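Local coordinates for amide synthase (Vibrio cholerae, PDB 1L5A), which probably forms an amide bond in vibriobactin biosynthesis, as a condensation enzyme of the nonribosomal peptide synthetase type, at residues Leu222-Ala227 / Ile232-Ala237; Leu256-Met261 / Arg303-His308; Pro84-Gln89 / Glu117-Thr122. All coordinates share one frame; numbering follows the deposited sequence.

Interaction 1. Residues Leu222-Ala227 / Ile232-Ala237; sequences LLLKLA and IGWPDA
Leu223 and Ala227, one turn apart on helix 217-229, meet the first turn of helix 234-249 through Trp234 and Ala237. The two methyls of Leu223 divide the work: CD1 lies 3.9 Å from CB of Trp234, and CD2 lies 4.1 Å from CB of Ala237. With CG roughly opposite the backbone N (chi1 -152°), the leucine carries both branches across to the second helix, although its CB does not start out in that direction. Ala227 fills the corner next to it. Its CB sits 3.8 Å from the backbone N of Trp234 and 4.2 Å from CB of Ala237. The Trp234 side chain begins against Leu223 and then swings its indole outward, where CD2 of Leu224 reaches the ring obliquely at Trp234 CD1. CD of Pro235 rests 3.1 Å above one face of the indole, offset toward the rim.

Behind this apolar layer the backbone closes the turn. Ile232 N donates a 3.1 Å hydrogen bond to Ala227 O, which ties the last turn of the first helix to the connection that follows. Asn230 ND2, within that connection, bonds to Leu226 O. Gly233 then takes the N-cap position, and its carbonyl accepts the first-turn bond from Ala237 N.

Farther out, Pro370 touches both Leu223 and Trp234, and Pro338 adds to the surroundings of the indole. Other side chains of helix 217-229 pack on helices 387-409 and 291-307. The arrangement is that of two consecutive helices, 217-229 and 234-249, joined by a short connection and packed through small and branched apolar side chains, within the condensation domain.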
# COMPACT_ATOMS: atom_id res chain seq x y z
N LEU A 222 -28.19 -21.32 8.05
CA LEU A 222 -27.10 -22.21 7.65
C LEU A 222 -26.08 -21.47 6.79
O LEU A 222 -24.86 -21.63 6.94
CB LEU A 222 -27.65 -23.40 6.88
CG LEU A 222 -26.62 -24.33 6.22
CD1 LEU A 222 -25.69 -24.94 7.26
CD2 LEU A 222 -27.36 -25.44 5.48
N LEU A 223 -26.60 -20.65 5.88
CA LEU A 223 -25.79 -19.85 4.96
C LEU A 223 -24.82 -19.02 5.79
O LEU A 223 -23.61 -18.97 5.50
CB LEU A 223 -26.68 -18.92 4.14
CG LEU A 223 -26.27 -18.45 2.74
CD1 LEU A 223 -26.71 -17.00 2.61
CD2 LEU A 223 -24.77 -18.59 2.49
N LEU A 224 -25.35 -18.36 6.81
CA LEU A 224 -24.53 -17.54 7.68
C LEU A 224 -23.49 -18.42 8.35
O LEU A 224 -22.29 -18.20 8.17
CB LEU A 224 -25.38 -16.82 8.72
CG LEU A 224 -26.20 -15.65 8.15
CD1 LEU A 224 -27.26 -15.20 9.14
CD2 LEU A 224 -25.25 -14.52 7.81
N LYS A 225 -23.93 -19.43 9.10
CA LYS A 225 -22.99 -20.33 9.77
C LYS A 225 -21.89 -20.72 8.80
O LYS A 225 -20.71 -20.47 9.05
CB LYS A 225 -23.67 -21.59 10.29
CG LYS A 225 -24.29 -21.45 11.68
CD LYS A 225 -25.45 -20.46 11.68
CE LYS A 225 -26.20 -20.47 13.00
NZ LYS A 225 -27.39 -19.57 12.96
N LEU A 226 -22.28 -21.31 7.68
CA LEU A 226 -21.32 -21.73 6.67
C LEU A 226 -20.33 -20.63 6.34
O LEU A 226 -19.13 -20.87 6.24
CB LEU A 226 -22.06 -22.15 5.40
CG LEU A 226 -22.69 -23.53 5.49
CD1 LEU A 226 -23.81 -23.68 4.49
CD2 LEU A 226 -21.59 -24.56 5.23
N ALA A 227 -20.84 -19.41 6.19
CA ALA A 227 -20.02 -18.24 5.88
C ALA A 227 -19.01 -17.97 6.98
O ALA A 227 -17.81 -17.84 6.73
CB ALA A 227 -20.90 -17.03 5.70
N ILE A 232 -15.63 -15.98 5.63
CA ILE A 232 -16.03 -15.30 4.41
C ILE A 232 -17.43 -14.75 4.64
O ILE A 232 -18.15 -15.24 5.52
CB ILE A 232 -16.06 -16.24 3.17
CG1 ILE A 232 -17.00 -17.42 3.42
CG2 ILE A 232 -14.65 -16.72 2.83
CD1 ILE A 232 -17.11 -18.36 2.23
N GLY A 233 -17.81 -13.72 3.89
CA GLY A 233 -19.14 -13.17 4.04
C GLY A 233 -20.13 -14.02 3.26
O GLY A 233 -19.73 -14.78 2.37
N TRP A 234 -21.43 -13.92 3.56
CA TRP A 234 -22.39 -14.73 2.84
C TRP A 234 -22.40 -14.50 1.33
O TRP A 234 -22.62 -15.44 0.57
CB TRP A 234 -23.80 -14.57 3.41
CG TRP A 234 -24.34 -13.22 3.41
CD1 TRP A 234 -24.22 -12.29 4.39
CD2 TRP A 234 -25.18 -12.65 2.40
NE1 TRP A 234 -24.93 -11.17 4.07
CE2 TRP A 234 -25.54 -11.36 2.85
CE3 TRP A 234 -25.66 -13.10 1.17
CZ2 TRP A 234 -26.36 -10.51 2.11
CZ3 TRP A 234 -26.49 -12.26 0.43
CH2 TRP A 234 -26.83 -10.98 0.90
N PRO A 235 -22.19 -13.25 0.88
CA PRO A 235 -22.19 -13.07 -0.58
C PRO A 235 -21.12 -13.98 -1.24
O PRO A 235 -21.42 -14.76 -2.15
CB PRO A 235 -21.89 -11.59 -0.75
CG PRO A 235 -22.55 -10.99 0.47
CD PRO A 235 -22.14 -11.95 1.57
N ASP A 236 -19.88 -13.87 -0.79
CA ASP A 236 -18.79 -14.69 -1.32
C ASP A 236 -19.11 -16.17 -1.14
O ASP A 236 -18.68 -17.01 -1.94
CB ASP A 236 -17.47 -14.40 -0.60
CG ASP A 236 -16.70 -13.25 -1.22
OD1 ASP A 236 -17.12 -12.73 -2.28
OD2 ASP A 236 -15.64 -12.89 -0.65
N ALA A 237 -19.85 -16.49 -0.08
CA ALA A 237 -20.22 -17.87 0.21
C ALA A 237 -21.18 -18.41 -0.84
O ALA A 237 -21.03 -19.54 -1.30
CB ALA A 237 -20.85 -17.98 1.60

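Interaction 2. Residues Leu256-Met261 / Arg303-His308; sequences LWLPFM and RSLYLH
Tyr306 lies against Phe260, and its contact starts at the backbone: CA stands over the centre of the phenylalanine ring in a CH-pi contact, 4.1 Å from the centroid and 8° off the normal. Phe260 CG lies opposite its own backbone N (chi1 168°), which brings the ring to Tyr306 CA. CB of the tyrosine comes next, 3.9 Å from Phe260 CE1. Tyr306 CG is about equally near Phe260 CD1 and CE1, and Tyr306 CD2 lies 3.3 Å from Phe260 CD1. By CE2 the tyrosine is already leaving, still 3.9 Å from Phe260 CD1. The two rings are near parallel, with planes at 25°, but slid so far apart (centroids of Phe260 and Tyr306 5.1 Å) that they barely overlap. At the tip, OH hydrogen-bonds to Asp236 OD1 on helix 234-249.

In the condensation-domain fold, this is where the end of helix 291-307 packs on strand 255-260, which pairs antiparallel with strand 277-282. Two residues earlier on the strand, Leu258 CD1 meets Leu305 CD1 at 3.7 Å, the two side chains crossing at about a right angle. Leu305 also touches Trp184 and Tyr187 of helix 175-189, while Leu258 reaches Val239 and Ile334.

Along the helix, the guanidinium of Arg303 turns a face to Tyr306 CD1, which lies 3.6 Å above its plane. The same arginine makes cation-pi contacts with Trp264 and with Trp178 of the second subunit. Where the helix ends, His308 folds back so that ND1 donates to Ser304 O at 2.9 Å, with the oxygen close to the imidazole plane.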
# COMPACT_ATOMS: atom_id res chain seq x y z
N LEU A 256 -17.42 -19.05 -14.02
CA LEU A 256 -18.56 -18.38 -13.37
C LEU A 256 -18.14 -16.92 -13.36
O LEU A 256 -17.10 -16.60 -12.81
CB LEU A 256 -18.73 -18.82 -11.92
CG LEU A 256 -20.16 -18.90 -11.37
CD1 LEU A 256 -20.10 -18.69 -9.86
CD2 LEU A 256 -21.08 -17.88 -12.02
N TRP A 257 -18.92 -16.03 -13.97
CA TRP A 257 -18.55 -14.63 -14.00
C TRP A 257 -19.14 -13.88 -12.83
O TRP A 257 -20.28 -14.14 -12.43
CB TRP A 257 -18.98 -13.98 -15.31
CG TRP A 257 -18.20 -14.45 -16.51
CD1 TRP A 257 -18.39 -15.60 -17.21
CD2 TRP A 257 -17.11 -13.77 -17.14
NE1 TRP A 257 -17.48 -15.69 -18.24
CE2 TRP A 257 -16.68 -14.57 -18.22
CE3 TRP A 257 -16.44 -12.55 -16.89
CZ2 TRP A 257 -15.62 -14.21 -19.06
CZ3 TRP A 257 -15.39 -12.18 -17.74
CH2 TRP A 257 -14.99 -13.01 -18.81
N LEU A 258 -18.34 -12.96 -12.30
CA LEU A 258 -18.68 -12.13 -11.14
C LEU A 258 -18.49 -10.66 -11.39
O LEU A 258 -17.72 -10.25 -12.27
CB LEU A 258 -17.74 -12.41 -9.97
CG LEU A 258 -17.61 -13.77 -9.36
CD1 LEU A 258 -16.46 -13.74 -8.38
CD2 LEU A 258 -18.91 -14.14 -8.68
N PRO A 259 -19.18 -9.83 -10.61
CA PRO A 259 -18.99 -8.40 -10.81
C PRO A 259 -18.18 -7.95 -9.59
O PRO A 259 -18.60 -8.16 -8.45
CB PRO A 259 -20.43 -7.85 -10.80
CG PRO A 259 -21.08 -8.68 -9.77
CD PRO A 259 -20.48 -10.10 -9.95
N PHE A 260 -16.98 -7.41 -9.81
CA PHE A 260 -16.19 -6.87 -8.70
C PHE A 260 -16.47 -5.35 -8.69
O PHE A 260 -16.14 -4.64 -9.65
CB PHE A 260 -14.70 -7.13 -8.88
CG PHE A 260 -13.84 -6.36 -7.91
CD1 PHE A 260 -14.13 -6.39 -6.54
CD2 PHE A 260 -12.80 -5.56 -8.37
CE1 PHE A 260 -13.39 -5.62 -5.65
CE2 PHE A 260 -12.05 -4.78 -7.48
CZ PHE A 260 -12.35 -4.82 -6.11
N MET A 261 -17.11 -4.87 -7.62
CA MET A 261 -17.48 -3.46 -7.52
C MET A 261 -16.33 -2.48 -7.82
O MET A 261 -16.54 -1.42 -8.43
CB MET A 261 -18.07 -3.17 -6.13
CG MET A 261 -19.27 -4.02 -5.76
SD MET A 261 -20.50 -4.01 -7.08
CE MET A 261 -20.64 -5.74 -7.51
N ARG A 303 -11.27 -14.04 -3.54
CA ARG A 303 -10.51 -12.93 -2.98
C ARG A 303 -9.39 -12.50 -3.93
O ARG A 303 -9.13 -11.31 -4.16
CB ARG A 303 -9.87 -13.34 -1.67
CG ARG A 303 -9.18 -12.19 -0.99
CD ARG A 303 -10.18 -11.58 -0.05
NE ARG A 303 -10.54 -10.22 -0.40
CZ ARG A 303 -11.70 -9.67 -0.04
NH1 ARG A 303 -12.58 -10.38 0.66
NH2 ARG A 303 -11.98 -8.43 -0.41
N SER A 304 -8.70 -13.51 -4.44
CA SER A 304 -7.63 -13.29 -5.37
C SER A 304 -8.14 -12.47 -6.55
O SER A 304 -7.42 -11.62 -7.07
CB SER A 304 -7.09 -14.64 -5.83
OG SER A 304 -6.07 -14.48 -6.79
N LEU A 305 -9.39 -12.70 -6.97
CA LEU A 305 -9.94 -11.94 -8.09
C LEU A 305 -10.07 -10.46 -7.70
O LEU A 305 -9.70 -9.57 -8.46
CB LEU A 305 -11.32 -12.49 -8.49
CG LEU A 305 -11.44 -13.92 -9.04
CD1 LEU A 305 -12.89 -14.16 -9.39
CD2 LEU A 305 -10.57 -14.13 -10.29
N TYR A 306 -10.58 -10.21 -6.51
CA TYR A 306 -10.73 -8.83 -6.05
C TYR A 306 -9.39 -8.09 -5.96
O TYR A 306 -9.30 -6.92 -6.33
CB TYR A 306 -11.40 -8.81 -4.67
CG TYR A 306 -12.76 -9.47 -4.64
CD1 TYR A 306 -13.30 -9.94 -3.44
CD2 TYR A 306 -13.55 -9.56 -5.80
CE1 TYR A 306 -14.59 -10.47 -3.38
CE2 TYR A 306 -14.85 -10.09 -5.75
CZ TYR A 306 -15.36 -10.54 -4.54
OH TYR A 306 -16.64 -11.04 -4.47
N LEU A 307 -8.34 -8.77 -5.49
CA LEU A 307 -7.03 -8.13 -5.37
C LEU A 307 -6.43 -7.68 -6.71
O LEU A 307 -5.69 -6.70 -6.76
CB LEU A 307 -6.05 -9.08 -4.65
CG LEU A 307 -6.41 -9.29 -3.17
CD1 LEU A 307 -5.77 -10.56 -2.65
CD2 LEU A 307 -5.98 -8.08 -2.35
N HIS A 308 -6.75 -8.38 -7.79
CA HIS A 308 -6.23 -8.00 -9.10
C HIS A 308 -7.39 -7.43 -9.92
O HIS A 308 -7.24 -7.13 -11.11
CB HIS A 308 -5.61 -9.21 -9.81
CG HIS A 308 -4.53 -9.88 -9.01
ND1 HIS A 308 -4.79 -10.84 -8.06
CD2 HIS A 308 -3.19 -9.68 -8.98
CE1 HIS A 308 -3.67 -11.20 -7.47
NE2 HIS A 308 -2.68 -10.51 -8.01

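Interaction 3. Residues Pro84-Gln89 / Glu117-Thr122; sequences PLAWRQ and EHLIYT
An apolar helix-on-sheet contact joins Ala86 and Trp87 of helix 82-94 to Leu119 of strand 117-125, within the five-stranded mixed sheet of this condensation domain. The strand is an inner one, between 107-114 and 22-30, and its side chains alternate. Leu119 and Tyr121 turn toward helix 82-94, whereas Ile120 and Thr122 pack on helix 131-150, so the sheet is sandwiched between helices here. No hydrogen bond crosses between the two segments.

Leu119 does the reaching. Its CB points to the helix, and with CG opposite the backbone N (chi1 -169°) one methyl, CD2, comes to both Ala86 and Trp87. Ala86 meets it from the helix surface, CB to Leu119 CD2 being 4.2 Å. Ile90, a turn further along the helix, also touches Leu119 and continues the layer to Tyr121, whose OH hydrogen-bonds to Asp93 OD1. Tyr111 on the adjacent strand packs against Ala86, and Trp87 extends over to Ser26 on the other neighbouring strand.

The indole of Trp87 crosses Leu119 at about a right angle: CD2 of the leucine sits 3.5 Å above the ring plane, displaced toward the rim, and is 3.7 Å from Trp87 NE1.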
# COMPACT_ATOMS: atom_id res chain seq x y z
N PRO A 84 -51.52 7.16 -12.43
CA PRO A 84 -51.38 6.93 -13.86
C PRO A 84 -50.69 8.11 -14.55
O PRO A 84 -49.93 7.94 -15.51
CB PRO A 84 -52.83 6.75 -14.31
CG PRO A 84 -53.39 5.97 -13.17
CD PRO A 84 -52.85 6.74 -11.96
N LEU A 85 -50.94 9.31 -14.05
CA LEU A 85 -50.33 10.47 -14.67
C LEU A 85 -48.81 10.41 -14.46
O LEU A 85 -48.04 10.66 -15.40
CB LEU A 85 -50.89 11.76 -14.05
CG LEU A 85 -51.10 12.92 -15.04
CD1 LEU A 85 -49.90 13.03 -16.01
CD2 LEU A 85 -52.41 12.69 -15.82
N ALA A 86 -48.39 10.07 -13.25
CA ALA A 86 -46.97 9.98 -12.95
C ALA A 86 -46.31 8.88 -13.81
O ALA A 86 -45.30 9.14 -14.48
CB ALA A 86 -46.76 9.72 -11.46
N TRP A 87 -46.89 7.68 -13.81
CA TRP A 87 -46.32 6.59 -14.60
C TRP A 87 -46.28 6.78 -16.11
O TRP A 87 -45.46 6.15 -16.77
CB TRP A 87 -46.99 5.26 -14.25
CG TRP A 87 -46.51 4.75 -12.93
CD1 TRP A 87 -47.08 4.96 -11.71
CD2 TRP A 87 -45.28 4.05 -12.68
NE1 TRP A 87 -46.29 4.43 -10.71
CE2 TRP A 87 -45.18 3.86 -11.28
CE3 TRP A 87 -44.26 3.55 -13.51
CZ2 TRP A 87 -44.10 3.21 -10.69
CZ3 TRP A 87 -43.19 2.91 -12.92
CH2 TRP A 87 -43.12 2.74 -11.51
N ARG A 88 -47.13 7.63 -16.67
CA ARG A 88 -47.07 7.84 -18.12
C ARG A 88 -45.79 8.60 -18.41
O ARG A 88 -45.13 8.37 -19.42
CB ARG A 88 -48.23 8.71 -18.64
CG ARG A 88 -49.59 8.08 -18.59
CD ARG A 88 -50.65 9.10 -18.97
NE ARG A 88 -51.99 8.53 -18.90
CZ ARG A 88 -53.11 9.25 -18.93
NH1 ARG A 88 -53.05 10.57 -19.02
NH2 ARG A 88 -54.29 8.65 -18.85
N GLN A 89 -45.44 9.52 -17.52
CA GLN A 89 -44.25 10.33 -17.73
C GLN A 89 -43.00 9.52 -17.42
O GLN A 89 -41.95 9.77 -18.00
CB GLN A 89 -44.31 11.59 -16.87
CG GLN A 89 -45.47 12.52 -17.21
CD GLN A 89 -45.42 13.80 -16.44
OE1 GLN A 89 -44.69 14.72 -16.79
NE2 GLN A 89 -46.18 13.87 -15.35
N GLU A 117 -48.09 9.94 0.03
CA GLU A 117 -47.55 9.14 -1.05
C GLU A 117 -46.67 9.96 -2.00
O GLU A 117 -47.14 10.93 -2.62
CB GLU A 117 -48.69 8.49 -1.85
CG GLU A 117 -49.58 7.50 -1.07
CD GLU A 117 -48.81 6.31 -0.44
OE1 GLU A 117 -47.74 5.90 -0.95
OE2 GLU A 117 -49.31 5.76 0.56
N HIS A 118 -45.42 9.55 -2.14
CA HIS A 118 -44.48 10.22 -3.04
C HIS A 118 -43.78 9.22 -3.97
O HIS A 118 -43.50 8.07 -3.59
CB HIS A 118 -43.39 10.99 -2.27
CG HIS A 118 -43.89 12.23 -1.60
ND1 HIS A 118 -44.62 12.21 -0.43
CD2 HIS A 118 -43.81 13.54 -1.96
CE1 HIS A 118 -44.97 13.44 -0.10
NE2 HIS A 118 -44.49 14.27 -1.02
N LEU A 119 -43.49 9.66 -5.18
CA LEU A 119 -42.83 8.81 -6.15
C LEU A 119 -41.60 9.50 -6.70
O LEU A 119 -41.70 10.57 -7.30
CB LEU A 119 -43.76 8.48 -7.31
CG LEU A 119 -43.23 7.39 -8.23
CD1 LEU A 119 -43.02 6.13 -7.40
CD2 LEU A 119 -44.21 7.12 -9.36
N ILE A 120 -40.44 8.90 -6.48
CA ILE A 120 -39.17 9.43 -6.97
C ILE A 120 -38.66 8.53 -8.09
O ILE A 120 -38.56 7.31 -7.93
CB ILE A 120 -38.10 9.43 -5.89
CG1 ILE A 120 -38.44 10.45 -4.81
CG2 ILE A 120 -36.76 9.77 -6.51
CD1 ILE A 120 -37.71 10.20 -3.52
N TYR A 121 -38.31 9.15 -9.20
CA TYR A 121 -37.81 8.43 -10.35
C TYR A 121 -36.42 8.96 -10.70
O TYR A 121 -36.24 10.16 -10.95
CB TYR A 121 -38.76 8.62 -11.55
CG TYR A 121 -38.23 8.09 -12.86
CD1 TYR A 121 -38.12 6.72 -13.11
CD2 TYR A 121 -37.83 8.97 -13.86
CE1 TYR A 121 -37.62 6.23 -14.34
CE2 TYR A 121 -37.34 8.51 -15.09
CZ TYR A 121 -37.24 7.14 -15.32
OH TYR A 121 -36.76 6.71 -16.54
N THR A 122 -35.46 8.05 -10.73
CA THR A 122 -34.08 8.39 -11.06
C THR A 122 -33.63 7.56 -12.25
O THR A 122 -33.80 6.35 -12.26
CB THR A 122 -33.18 8.05 -9.88
OG1 THR A 122 -33.65 8.76 -8.73
CG2 THR A 122 -31.73 8.44 -10.17

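In the fold
Along the chain, interaction 3 closes first, then interaction 1, then interaction 2, all within the condensation domain. Interactions 1 and 2 are neighbours, with centres about 17 Å apart: helix 234-249 is followed in the chain by strand 255-260, and the two contacts touch where Asp236, within segment 232-237, meets Tyr306, probably by a hydrogen bond. They lie side by side in the later part of the chain. Interaction 3 lies in the earlier part, on the five-stranded sheet; its centre is about 37 Å from that of interaction 2, on the other side of the chain's centre, and about 38 Å from that of interaction 1. This separation is consistent with the two-lobed architecture of condensation enzymes.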